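Local coordinates for protein levoglucosan dehydrogenase (Pseudarthrobacter phenanthrenivorans, PDB 6A3F) that oxidises levoglucosan to 3-dehydrolevoglucosan with NAD(+) as the hydride acceptor, working as a homotetramer, at residues 126-140 against 380-392. Numbering follows the deposited sequence.
Sequences LARTGEESKAMYDAV and FADGYQVALIDDA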
loop_
_atom_site.group_PDB
_atom_site.type_symbol
_atom_site.label_atom_id
_atom_site.label_comp_id
_atom_site.label_asym_id
_atom_site.label_seq_id
_atom_site.Cartn_x
_atom_site.Cartn_y
_atom_site.Cartn_z
ATOM N N LEU B 126 -3.957 -29.952 16.603
ATOM C CA LEU B 126 -3.470 -30.704 17.732
ATOM C C LEU B 126 -3.393 -32.192 17.335
ATOM O O LEU B 126 -2.431 -32.878 17.605
ATOM C CB LEU B 126 -4.405 -30.481 18.915
ATOM C CG LEU B 126 -3.869 -31.055 20.230
ATOM C CD1 LEU B 126 -2.610 -30.330 20.664
ATOM C CD2 LEU B 126 -4.924 -30.992 21.332
ATOM N N ALA B 127 -4.404 -32.654 16.646
ATOM C CA ALA B 127 -4.402 -33.993 16.096
ATOM C C ALA B 127 -5.200 -34.032 14.775
ATOM O O ALA B 127 -5.790 -33.028 14.352
ATOM C CB ALA B 127 -4.974 -34.922 17.150
ATOM N N ARG B 128 -5.269 -35.250 14.219
ATOM C CA ARG B 128 -5.911 -35.637 12.939
ATOM C C ARG B 128 -7.428 -35.460 13.059
ATOM O O ARG B 128 -8.079 -35.072 12.115
ATOM C CB ARG B 128 -5.501 -37.093 12.665
ATOM C CG ARG B 128 -5.412 -37.545 11.217
ATOM C CD ARG B 128 -5.054 -39.028 11.097
ATOM N NE ARG B 128 -5.388 -39.824 12.290
ATOM C CZ ARG B 128 -4.507 -40.424 13.099
ATOM N NH1 ARG B 128 -4.813 -40.718 14.352
ATOM N NH2 ARG B 128 -3.316 -40.756 12.659
ATOM N N THR B 129 -7.984 -35.713 14.251
ATOM C CA THR B 129 -9.430 -35.681 14.510
ATOM C C THR B 129 -9.762 -35.028 15.855
ATOM O O THR B 129 -8.921 -34.934 16.754
ATOM C CB THR B 129 -10.051 -37.086 14.616
ATOM O OG1 THR B 129 -10.832 -37.030 15.810
ATOM C CG2 THR B 129 -9.075 -38.238 14.747
ATOM N N GLY B 130 -11.034 -34.686 16.019
ATOM C CA GLY B 130 -11.579 -34.178 17.299
ATOM C C GLY B 130 -11.422 -35.159 18.464
ATOM O O GLY B 130 -11.015 -34.777 19.584
ATOM N N GLU B 131 -11.728 -36.428 18.208
ATOM C CA GLU B 131 -11.658 -37.472 19.221
ATOM C C GLU B 131 -10.215 -37.691 19.669
ATOM O O GLU B 131 -9.922 -37.852 20.840
ATOM C CB GLU B 131 -12.210 -38.787 18.674
ATOM C CG GLU B 131 -12.768 -39.682 19.758
ATOM C CD GLU B 131 -13.095 -41.071 19.246
ATOM O OE1 GLU B 131 -13.985 -41.181 18.382
ATOM O OE2 GLU B 131 -12.442 -42.029 19.694
ATOM N N GLU B 132 -9.315 -37.708 18.715
ATOM C CA GLU B 132 -7.925 -37.828 19.017
ATOM C C GLU B 132 -7.446 -36.614 19.830
ATOM O O GLU B 132 -6.673 -36.744 20.759
ATOM C CB GLU B 132 -7.206 -37.944 17.687
ATOM C CG GLU B 132 -5.774 -38.344 17.792
ATOM C CD GLU B 132 -5.197 -38.688 16.429
ATOM O OE1 GLU B 132 -4.453 -39.652 16.350
ATOM O OE2 GLU B 132 -5.517 -38.006 15.450
ATOM N N SER B 133 -7.942 -35.428 19.481
ATOM C CA SER B 133 -7.528 -34.225 20.214
ATOM C C SER B 133 -8.038 -34.266 21.667
ATOM O O SER B 133 -7.355 -33.843 22.581
ATOM C CB SER B 133 -7.987 -32.977 19.491
ATOM O OG SER B 133 -7.580 -32.951 18.110
ATOM N N LYS B 134 -9.245 -34.810 21.879
ATOM C CA LYS B 134 -9.814 -34.942 23.246
ATOM C C LYS B 134 -8.936 -35.833 24.134
ATOM O O LYS B 134 -8.710 -35.533 25.305
ATOM C CB LYS B 134 -11.214 -35.543 23.154
ATOM C CG LYS B 134 -11.964 -35.628 24.478
ATOM C CD LYS B 134 -13.313 -36.336 24.346
ATOM C CE LYS B 134 -14.139 -36.261 25.621
ATOM N NZ LYS B 134 -13.465 -37.016 26.691
ATOM N N ALA B 135 -8.417 -36.914 23.560
ATOM C CA ALA B 135 -7.578 -37.829 24.285
ATOM C C ALA B 135 -6.302 -37.115 24.725
ATOM O O ALA B 135 -5.790 -37.346 25.814
ATOM C CB ALA B 135 -7.262 -39.037 23.432
ATOM N N MET B 136 -5.766 -36.233 23.891
ATOM C CA MET B 136 -4.541 -35.482 24.300
ATOM C C MET B 136 -4.852 -34.512 25.443
ATOM O O MET B 136 -4.142 -34.409 26.482
ATOM C CB MET B 136 -3.952 -34.728 23.098
ATOM C CG MET B 136 -3.414 -35.653 22.045
ATOM S SD MET B 136 -3.080 -34.816 20.442
ATOM C CE MET B 136 -1.677 -33.817 20.953
ATOM N N TYR B 137 -5.917 -33.786 25.252
ATOM C CA TYR B 137 -6.336 -32.865 26.277
ATOM C C TYR B 137 -6.568 -33.616 27.606
ATOM O O TYR B 137 -6.063 -33.209 28.676
ATOM C CB TYR B 137 -7.591 -32.163 25.787
ATOM C CG TYR B 137 -8.222 -31.297 26.823
ATOM C CD1 TYR B 137 -7.476 -30.307 27.438
ATOM C CD2 TYR B 137 -9.543 -31.474 27.190
ATOM C CE1 TYR B 137 -8.039 -29.501 28.403
ATOM C CE2 TYR B 137 -10.113 -30.679 28.169
ATOM C CZ TYR B 137 -9.360 -29.686 28.760
ATOM O OH TYR B 137 -9.908 -28.901 29.732
ATOM N N ASP B 138 -7.327 -34.733 27.527
ATOM C CA ASP B 138 -7.610 -35.506 28.769
ATOM C C ASP B 138 -6.316 -35.990 29.443
ATOM O O ASP B 138 -6.198 -35.980 30.664
ATOM C CB ASP B 138 -8.541 -36.656 28.453
ATOM C CG ASP B 138 -9.957 -36.240 28.222
ATOM O OD1 ASP B 138 -10.390 -35.103 28.619
ATOM O OD2 ASP B 138 -10.669 -37.085 27.621
ATOM N N ALA B 139 -5.313 -36.337 28.667
ATOM C CA ALA B 139 -4.072 -36.830 29.218
ATOM C C ALA B 139 -3.307 -35.742 29.974
ATOM O O ALA B 139 -2.445 -36.073 30.777
ATOM C CB ALA B 139 -3.228 -37.378 28.107
ATOM N N VAL B 140 -3.496 -34.455 29.635
ATOM C CA VAL B 140 -2.619 -33.434 30.225
ATOM C C VAL B 140 -3.390 -32.623 31.251
ATOM O O VAL B 140 -2.806 -32.039 32.152
ATOM C CB VAL B 140 -2.032 -32.479 29.167
ATOM C CG1 VAL B 140 -1.280 -33.235 28.084
ATOM C CG2 VAL B 140 -3.101 -31.545 28.596
ATOM N N PHE B 380 -3.348 -27.172 25.233
ATOM C CA PHE B 380 -4.099 -28.263 24.638
ATOM C C PHE B 380 -5.616 -28.049 24.782
ATOM O O PHE B 380 -6.349 -28.565 23.949
ATOM C CB PHE B 380 -3.703 -29.613 25.253
ATOM C CG PHE B 380 -2.430 -30.242 24.731
ATOM C CD1 PHE B 380 -1.442 -29.477 24.112
ATOM C CD2 PHE B 380 -2.168 -31.585 24.982
ATOM C CE1 PHE B 380 -0.254 -30.042 23.716
ATOM C CE2 PHE B 380 -0.973 -32.157 24.587
ATOM C CZ PHE B 380 -0.023 -31.386 23.945
ATOM N N ALA B 381 -6.087 -27.298 25.780
ATOM C CA ALA B 381 -7.493 -26.928 25.846
ATOM C C ALA B 381 -7.874 -26.158 24.583
ATOM O O ALA B 381 -8.886 -26.433 23.985
ATOM C CB ALA B 381 -7.806 -26.100 27.067
ATOM N N ASP B 382 -7.030 -25.163 24.230
ATOM C CA ASP B 382 -7.260 -24.341 23.031
ATOM C C ASP B 382 -7.161 -25.212 21.767
ATOM O O ASP B 382 -7.936 -25.021 20.811
ATOM C CB ASP B 382 -6.268 -23.161 23.015
ATOM C CG ASP B 382 -6.417 -22.254 24.233
ATOM O OD1 ASP B 382 -7.350 -21.384 24.247
ATOM O OD2 ASP B 382 -5.627 -22.443 25.214
ATOM N N GLY B 383 -6.180 -26.125 21.746
ATOM C CA GLY B 383 -5.977 -27.017 20.611
ATOM C C GLY B 383 -7.182 -27.903 20.374
ATOM O O GLY B 383 -7.649 -28.081 19.259
ATOM N N TYR B 384 -7.726 -28.399 21.461
ATOM C CA TYR B 384 -8.894 -29.239 21.398
ATOM C C TYR B 384 -10.152 -28.441 21.000
ATOM O O TYR B 384 -10.907 -28.937 20.169
ATOM C CB TYR B 384 -9.035 -29.969 22.739
ATOM C CG TYR B 384 -10.280 -30.812 22.881
ATOM C CD1 TYR B 384 -10.784 -31.541 21.817
ATOM C CD2 TYR B 384 -10.934 -30.906 24.105
ATOM C CE1 TYR B 384 -11.935 -32.314 21.945
ATOM C CE2 TYR B 384 -12.103 -31.646 24.242
ATOM C CZ TYR B 384 -12.583 -32.380 23.168
ATOM O OH TYR B 384 -13.722 -33.118 23.326
ATOM N N GLN B 385 -10.337 -27.206 21.517
ATOM C CA GLN B 385 -11.460 -26.370 21.129
ATOM C C GLN B 385 -11.406 -26.085 19.620
ATOM O O GLN B 385 -12.434 -26.064 18.943
ATOM C CB GLN B 385 -11.486 -25.057 21.922
ATOM C CG GLN B 385 -12.713 -24.202 21.602
ATOM C CD GLN B 385 -14.012 -24.880 21.988
ATOM O OE1 GLN B 385 -14.369 -24.921 23.166
ATOM N NE2 GLN B 385 -14.723 -25.419 21.013
ATOM N N VAL B 386 -10.213 -25.852 19.077
ATOM C CA VAL B 386 -10.094 -25.655 17.649
ATOM C C VAL B 386 -10.475 -26.951 16.915
ATOM O O VAL B 386 -11.185 -26.907 15.885
ATOM C CB VAL B 386 -8.679 -25.158 17.279
ATOM C CG1 VAL B 386 -8.440 -25.178 15.774
ATOM C CG2 VAL B 386 -8.457 -23.764 17.853
ATOM N N ALA B 387 -9.999 -28.091 17.400
ATOM C CA ALA B 387 -10.381 -29.378 16.744
ATOM C C ALA B 387 -11.907 -29.561 16.728
ATOM O O ALA B 387 -12.455 -30.107 15.723
ATOM C CB ALA B 387 -9.682 -30.534 17.427
ATOM N N LEU B 388 -12.584 -29.109 17.792
ATOM C CA LEU B 388 -14.063 -29.202 17.908
ATOM C C LEU B 388 -14.690 -28.250 16.897
ATOM O O LEU B 388 -15.680 -28.595 16.251
ATOM C CB LEU B 388 -14.555 -28.872 19.321
ATOM C CG LEU B 388 -14.266 -29.912 20.409
ATOM C CD1 LEU B 388 -14.669 -29.390 21.772
ATOM C CD2 LEU B 388 -14.975 -31.237 20.116
ATOM N N ILE B 389 -14.046 -27.087 16.682
ATOM C CA ILE B 389 -14.554 -26.157 15.679
ATOM C C ILE B 389 -14.391 -26.769 14.300
ATOM O O ILE B 389 -15.310 -26.700 13.513
ATOM C CB ILE B 389 -13.841 -24.800 15.760
ATOM C CG1 ILE B 389 -14.281 -24.022 17.002
ATOM C CG2 ILE B 389 -14.079 -24.035 14.484
ATOM C CD1 ILE B 389 -13.272 -22.970 17.433
ATOM N N ASP B 390 -13.228 -27.374 14.047
ATOM C CA ASP B 390 -12.978 -28.042 12.758
ATOM C C ASP B 390 -14.008 -29.139 12.492
ATOM O O ASP B 390 -14.527 -29.271 11.379
ATOM C CB ASP B 390 -11.593 -28.660 12.722
ATOM C CG ASP B 390 -10.469 -27.646 12.485
ATOM O OD1 ASP B 390 -10.751 -26.430 12.549
ATOM O OD2 ASP B 390 -9.306 -28.114 12.214
ATOM N N ASP B 391 -14.271 -29.961 13.501
ATOM C CA ASP B 391 -15.268 -31.055 13.293
ATOM C C ASP B 391 -16.649 -30.487 12.945
ATOM O O ASP B 391 -17.343 -31.047 12.092
ATOM C CB ASP B 391 -15.373 -31.924 14.533
ATOM C CG ASP B 391 -14.200 -32.891 14.656
ATOM O OD1 ASP B 391 -13.436 -33.068 13.685
ATOM O OD2 ASP B 391 -14.103 -33.481 15.711
ATOM N N ALA B 392 -17.016 -29.369 13.564
ATOM C CA ALA B 392 -18.279 -28.702 13.304
ATOM C C ALA B 392 -18.323 -28.136 11.885
ATOM O O ALA B 392 -19.345 -28.194 11.212
ATOM C CB ALA B 392 -18.553 -27.650 14.343
HETATM O O HOH W 1 -6.140 -28.113 16.797
#
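Helices 130-140 and 380-392 run nearly antiparallel, at 165°, with axes 8.7 Å apart, and close tightly where G130 faces A387, their CA atoms 5.0 Å from each other. Y384 is a knob in the hole formed by G130, S133, K134 and Y137. Its ring lies against the backbone of K134, whose CA stands over one face, 3.7 Å from the ring centroid, while L388 CD1 covers the opposite face. The aliphatic part of K134 follows the ring outward, CG passing 3.3 Å from Y384 OH, before a bend at chi4 turns NZ to a salt bridge with D138. Y137 extends across Y384 and meets its ring obliquely, and Y137 CE1 also touches A381 CB at 3.7 Å. With CG anti to its carbonyl carbon (chi1 -80°), F380 enters a buried pocket: L126 CD1 sits over one ring face, M136 O lies at the edge, and both methyls of V140 press on F380 CD2. S133 OG packs on A387 CB at 3.3 Å, its proton given to T129 O in a hydrogen bond. A water links L126 N to G383 O. L126 O accepts from H106, an NADH-binding residue. M136 and F380 both reach C122 of strand 119-122, so the C-terminal helix packs on helix 130-141 and also touches the parallel sheet of the NAD-binding Rossmann fold in this Gfo/Idh/MocA enzyme.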